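Local coordinates for RNA-binding protein RO60 (Deinococcus radiodurans, PDB 2NVO), which binds several small RNAs that accumulate during recovery from ultraviolet irradiation and contributes to the bacterium's resistance to that radiation, at residues 41-46 with 69-74; 48-51 with 56-59. All blocks are in the same frame, centred on the assembly; numbering follows the deposited sequence.

Contact 1: residues 41-46 with 69-74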
loop_
_atom_site.group_PDB
_atom_site.type_symbol
_atom_site.label_atom_id
_atom_site.label_comp_id
_atom_site.label_asym_id
_atom_site.label_seq_id
_atom_site.Cartn_x
_atom_site.Cartn_y
_atom_site.Cartn_z
ATOM N N GLU A 41 18.942 -14.441 -5.760
ATOM C CA GLU A 41 18.664 -13.408 -4.770
ATOM C C GLU A 41 17.793 -12.295 -5.355
ATOM O O GLU A 41 16.808 -11.871 -4.746
ATOM C CB GLU A 41 19.968 -12.799 -4.232
ATOM C CG GLU A 41 20.813 -13.720 -3.351
ATOM C CD GLU A 41 21.826 -14.558 -4.137
ATOM O OE1 GLU A 41 22.860 -14.941 -3.545
ATOM O OE2 GLU A 41 21.596 -14.835 -5.337
ATOM N N SER A 42 18.169 -11.822 -6.536
ATOM C CA SER A 42 17.496 -10.685 -7.145
ATOM C C SER A 42 16.136 -11.069 -7.689
ATOM O O SER A 42 15.187 -10.295 -7.603
ATOM C CB SER A 42 18.350 -10.094 -8.267
ATOM O OG SER A 42 19.516 -9.496 -7.736
ATOM N N ARG A 43 16.053 -12.260 -8.269
ATOM C CA ARG A 43 14.810 -12.716 -8.866
ATOM C C ARG A 43 13.772 -12.991 -7.784
ATOM O O ARG A 43 12.598 -12.694 -7.956
ATOM C CB ARG A 43 15.035 -13.958 -9.730
ATOM C CG ARG A 43 13.853 -14.273 -10.627
ATOM C CD ARG A 43 14.106 -15.481 -11.517
ATOM N NE ARG A 43 12.902 -15.876 -12.246
ATOM C CZ ARG A 43 12.887 -16.785 -13.218
ATOM N NH1 ARG A 43 14.013 -17.388 -13.579
ATOM N NH2 ARG A 43 11.753 -17.089 -13.831
ATOM N N LEU A 44 14.212 -13.559 -6.670
ATOM C CA LEU A 44 13.314 -13.822 -5.553
ATOM C C LEU A 44 12.883 -12.520 -4.882
ATOM O O LEU A 44 11.727 -12.378 -4.491
ATOM C CB LEU A 44 13.963 -14.752 -4.524
ATOM C CG LEU A 44 13.108 -15.049 -3.288
ATOM C CD1 LEU A 44 11.870 -15.855 -3.682
ATOM C CD2 LEU A 44 13.901 -15.777 -2.217
ATOM N N THR A 45 13.807 -11.569 -4.747
ATOM C CA THR A 45 13.461 -10.289 -4.135
ATOM C C THR A 45 12.375 -9.600 -4.968
ATOM O O THR A 45 11.420 -9.033 -4.426
ATOM C CB THR A 45 14.690 -9.352 -3.984
ATOM O OG1 THR A 45 15.542 -9.833 -2.936
ATOM C CG2 THR A 45 14.248 -7.948 -3.625
ATOM N N ARG A 46 12.513 -9.665 -6.286
ATOM C CA ARG A 46 11.514 -9.047 -7.150
ATOM C C ARG A 46 10.144 -9.674 -6.937
ATOM O O ARG A 46 9.141 -8.984 -6.871
ATOM C CB ARG A 46 11.903 -9.125 -8.622
ATOM C CG ARG A 46 10.914 -8.386 -9.527
ATOM C CD ARG A 46 11.471 -8.181 -10.932
ATOM N NE ARG A 46 12.542 -7.192 -10.934
ATOM C CZ ARG A 46 13.050 -6.632 -12.028
ATOM N NH1 ARG A 46 12.583 -6.969 -13.224
ATOM N NH2 ARG A 46 14.027 -5.731 -11.924
ATOM N N THR A 69 5.485 -19.422 -8.521
ATOM C CA THR A 69 5.794 -19.924 -9.849
ATOM C C THR A 69 6.823 -21.045 -9.750
ATOM O O THR A 69 7.344 -21.324 -8.674
ATOM C CB THR A 69 6.341 -18.820 -10.773
ATOM O OG1 THR A 69 7.544 -18.281 -10.212
ATOM C CG2 THR A 69 5.311 -17.710 -10.956
ATOM N N ASP A 70 7.123 -21.673 -10.878
ATOM C CA ASP A 70 8.078 -22.780 -10.894
ATOM C C ASP A 70 9.435 -22.348 -10.371
ATOM O O ASP A 70 10.055 -23.060 -9.572
ATOM C CB ASP A 70 8.205 -23.379 -12.296
ATOM C CG ASP A 70 6.924 -24.026 -12.767
ATOM O OD1 ASP A 70 5.965 -24.088 -11.974
ATOM O OD2 ASP A 70 6.867 -24.472 -13.932
ATOM N N PHE A 71 9.901 -21.176 -10.798
ATOM C CA PHE A 71 11.196 -20.718 -10.332
ATOM C C PHE A 71 11.231 -20.635 -8.816
ATOM O O PHE A 71 12.238 -20.967 -8.186
ATOM C CB PHE A 71 11.585 -19.360 -10.905
ATOM C CG PHE A 71 12.654 -18.689 -10.109
ATOM C CD1 PHE A 71 13.986 -18.987 -10.333
ATOM C CD2 PHE A 71 12.331 -17.808 -9.092
ATOM C CE1 PHE A 71 14.977 -18.395 -9.575
ATOM C CE2 PHE A 71 13.318 -17.216 -8.334
ATOM C CZ PHE A 71 14.646 -17.512 -8.576
ATOM N N VAL A 72 10.132 -20.173 -8.233
ATOM C CA VAL A 72 10.068 -19.997 -6.791
ATOM C C VAL A 72 10.107 -21.331 -6.033
ATOM O O VAL A 72 10.809 -21.466 -5.029
ATOM C CB VAL A 72 8.825 -19.178 -6.385
ATOM C CG1 VAL A 72 8.688 -19.113 -4.879
ATOM C CG2 VAL A 72 8.904 -17.783 -6.985
ATOM N N ARG A 73 9.345 -22.310 -6.501
ATOM C CA ARG A 73 9.340 -23.620 -5.852
ATOM C C ARG A 73 10.701 -24.290 -6.001
ATOM O O ARG A 73 11.296 -24.749 -5.026
ATOM C CB ARG A 73 8.250 -24.508 -6.445
ATOM C CG ARG A 73 6.849 -24.091 -6.046
ATOM C CD ARG A 73 5.809 -24.934 -6.740
ATOM N NE ARG A 73 5.671 -24.570 -8.143
ATOM C CZ ARG A 73 4.741 -23.737 -8.602
ATOM N NH1 ARG A 73 3.867 -23.191 -7.761
ATOM N NH2 ARG A 73 4.685 -23.445 -9.895
ATOM N N GLU A 74 11.180 -24.323 -7.238
ATOM C CA GLU A 74 12.484 -24.883 -7.577
ATOM C C GLU A 74 13.599 -24.291 -6.724
ATOM O O GLU A 74 14.518 -24.994 -6.315
ATOM C CB GLU A 74 12.769 -24.639 -9.058
ATOM C CG GLU A 74 14.236 -24.412 -9.405
ATOM C CD GLU A 74 14.401 -23.417 -10.549
ATOM O OE1 GLU A 74 14.414 -22.194 -10.279
ATOM O OE2 GLU A 74 14.513 -23.857 -11.717
#

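Contact 2: residues 48-51 with 56-59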
loop_
_atom_site.group_PDB
_atom_site.type_symbol
_atom_site.label_atom_id
_atom_site.label_comp_id
_atom_site.label_asym_id
_atom_site.label_seq_id
_atom_site.Cartn_x
_atom_site.Cartn_y
_atom_site.Cartn_z
ATOM N N LEU A 48 9.138 -11.144 -4.234
ATOM C CA LEU A 48 8.703 -10.757 -2.892
ATOM C C LEU A 48 8.106 -9.354 -2.822
ATOM O O LEU A 48 7.174 -9.112 -2.066
ATOM C CB LEU A 48 9.868 -10.858 -1.914
ATOM C CG LEU A 48 10.316 -12.282 -1.607
ATOM C CD1 LEU A 48 11.628 -12.272 -0.840
ATOM C CD2 LEU A 48 9.224 -12.990 -0.810
ATOM N N VAL A 49 8.640 -8.429 -3.608
ATOM C CA VAL A 49 8.136 -7.057 -3.596
ATOM C C VAL A 49 6.911 -6.873 -4.478
ATOM O O VAL A 49 5.918 -6.292 -4.056
ATOM C CB VAL A 49 9.214 -6.042 -4.048
ATOM C CG1 VAL A 49 8.592 -4.653 -4.269
ATOM C CG2 VAL A 49 10.333 -5.981 -3.039
ATOM N N LEU A 50 6.995 -7.346 -5.715
ATOM C CA LEU A 50 5.924 -7.131 -6.679
ATOM C C LEU A 50 4.801 -8.143 -6.520
ATOM O O LEU A 50 3.657 -7.841 -6.811
ATOM C CB LEU A 50 6.465 -7.197 -8.107
ATOM C CG LEU A 50 7.548 -6.172 -8.438
ATOM C CD1 LEU A 50 7.946 -6.265 -9.905
ATOM C CD2 LEU A 50 7.066 -4.785 -8.090
ATOM N N GLY A 51 5.135 -9.346 -6.067
ATOM C CA GLY A 51 4.147 -10.398 -5.919
ATOM C C GLY A 51 3.956 -11.092 -7.246
ATOM O O GLY A 51 2.962 -11.778 -7.466
ATOM N N THR A 56 6.464 -6.507 -13.463
ATOM C CA THR A 56 5.140 -5.889 -13.501
ATOM C C THR A 56 4.604 -5.692 -12.094
ATOM O O THR A 56 4.559 -6.627 -11.322
ATOM C CB THR A 56 4.119 -6.766 -14.240
ATOM O OG1 THR A 56 4.602 -7.079 -15.550
ATOM C CG2 THR A 56 2.777 -6.034 -14.365
ATOM N N PHE A 57 4.222 -4.469 -11.755
ATOM C CA PHE A 57 3.514 -4.232 -10.502
ATOM C C PHE A 57 2.024 -4.025 -10.776
ATOM O O PHE A 57 1.633 -3.058 -11.425
ATOM C CB PHE A 57 4.088 -3.023 -9.759
ATOM C CG PHE A 57 3.442 -2.778 -8.419
ATOM C CD1 PHE A 57 3.479 -3.751 -7.431
ATOM C CD2 PHE A 57 2.817 -1.585 -8.147
ATOM C CE1 PHE A 57 2.883 -3.538 -6.191
ATOM C CE2 PHE A 57 2.224 -1.354 -6.908
ATOM C CZ PHE A 57 2.250 -2.345 -5.934
ATOM N N TYR A 58 1.201 -4.942 -10.288
ATOM C CA TYR A 58 -0.241 -4.781 -10.369
ATOM C C TYR A 58 -0.672 -3.983 -9.161
ATOM O O TYR A 58 -0.710 -4.493 -8.043
ATOM C CB TYR A 58 -0.943 -6.135 -10.420
ATOM C CG TYR A 58 -0.732 -6.853 -11.733
ATOM C CD1 TYR A 58 -1.466 -6.511 -12.860
ATOM C CD2 TYR A 58 0.218 -7.863 -11.849
ATOM C CE1 TYR A 58 -1.275 -7.164 -14.065
ATOM C CE2 TYR A 58 0.418 -8.513 -13.045
ATOM C CZ TYR A 58 -0.331 -8.164 -14.144
ATOM O OH TYR A 58 -0.128 -8.822 -15.332
ATOM N N ALA A 59 -0.959 -2.710 -9.401
ATOM C CA ALA A 59 -1.083 -1.727 -8.337
ATOM C C ALA A 59 -2.546 -1.662 -8.153
ATOM O O ALA A 59 -3.232 -0.890 -8.825
ATOM C CB ALA A 59 -0.539 -0.383 -8.784
HETATM O O HOH W 1 2.323 -7.199 -9.088
#

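Contact 1: residues 41-46 with 69-74
Arg43 and Phe71 show how an arginine can spend its whole length on one aromatic ring. The stacking comes first: the side chains lie antiparallel, CB of each near the far end of the other, and the guanidinium lies flat against Phe71 with the planes only 7° apart. The cation-pi component is off-centre, Arg43 CZ standing 4.2 Å from the ring centroid and displaced toward the CB end, with Arg43 NE 3.5 Å from Phe71 CG. The middle of the ring belongs instead to a CH-pi contact, in which Arg43 CD sits 3.4 Å from the Phe71 centroid, almost on the ring normal. With CG anti to the backbone N (chi1 -166°) and the chain extended from there to NE, Arg43 keeps its methylenes over the ring, and CB reaches Phe71 CZ at 3.8 Å.

The charged end of Arg43 has its polar partner in a loop: NE forms a salt bridge with Asp53. The N-cap residue Thr69 is hydrogen-bonded to the other oxygen of this carboxylate, which thus connects the stacked arginine to the start of helix 70-78.

Beside the stack the backbone N of Leu44 passes Phe71 CE2 at 4.1 Å, neither over the face nor at the edge. The Leu44 side chain packs on Val86 of helix 80-93. The whole is a partly buried helix-helix contact, joining helices 40-50 and 70-78 through a cation-pi stack within the TROVE horseshoe of HEAT-like helical repeats.

Contact 2: residues 48-51 with 56-59
Leu50 packs against Thr56 and Phe57, and following it outward shows how a single branched side chain can serve both a backbone and a ring. Its CB already lies against the strand's main chain, 3.8 Å from Thr56 O. CG stands anti to the carbonyl carbon (chi1 -60°), and from it the two methyls part. CD1 stays with the backbone, 3.7 Å from Thr56 O. CD2 turns to the aromatic neighbour, touching Phe57 CD1 at 3.8 Å and Phe57 CB at the same separation; it comes to the ring obliquely. Val525 of helix 522-530 touches both Leu50 and Phe57, and Leu513 of the adjoining strand also meets Leu50.

The polar groups beside this apolar contact are joined by one water. It donates to Leu50 O at 2.7 Å and to Thr56 O at 3.2 Å, and accepts from Tyr58 N at 2.8 Å, so the helix end and the strand share a bridge. Gly51, the first residue beyond the helix, has a positive phi (84°), where a CB would press on the carbonyl O of Leu50. A short loop leads on into strand 56-59, an outermost, parallel strand in the sheet of the VWFA-like domain.

In the fold
Helix 40-50 carries one partner of each contact, contact 1 on its earlier turns and contact 2 at its C-terminal end, with centres about 13 Å apart. The two halves of contact 2 both fall between those of contact 1 in the sequence: the helix leads to strand 56-59, and the chain then returns to helix 70-78. Contact 1 joins two helices of the TROVE range, though Arg46 of its first segment also reaches Arg510 and Val534 near the C-terminus. Contact 2 reaches the seven-stranded mixed sheet, where strand 56-59 pairs with strand 512-517. One N-terminal segment thus ties both domains at a junction of the ring-shaped monomer, whose central cavity binds single-stranded RNA.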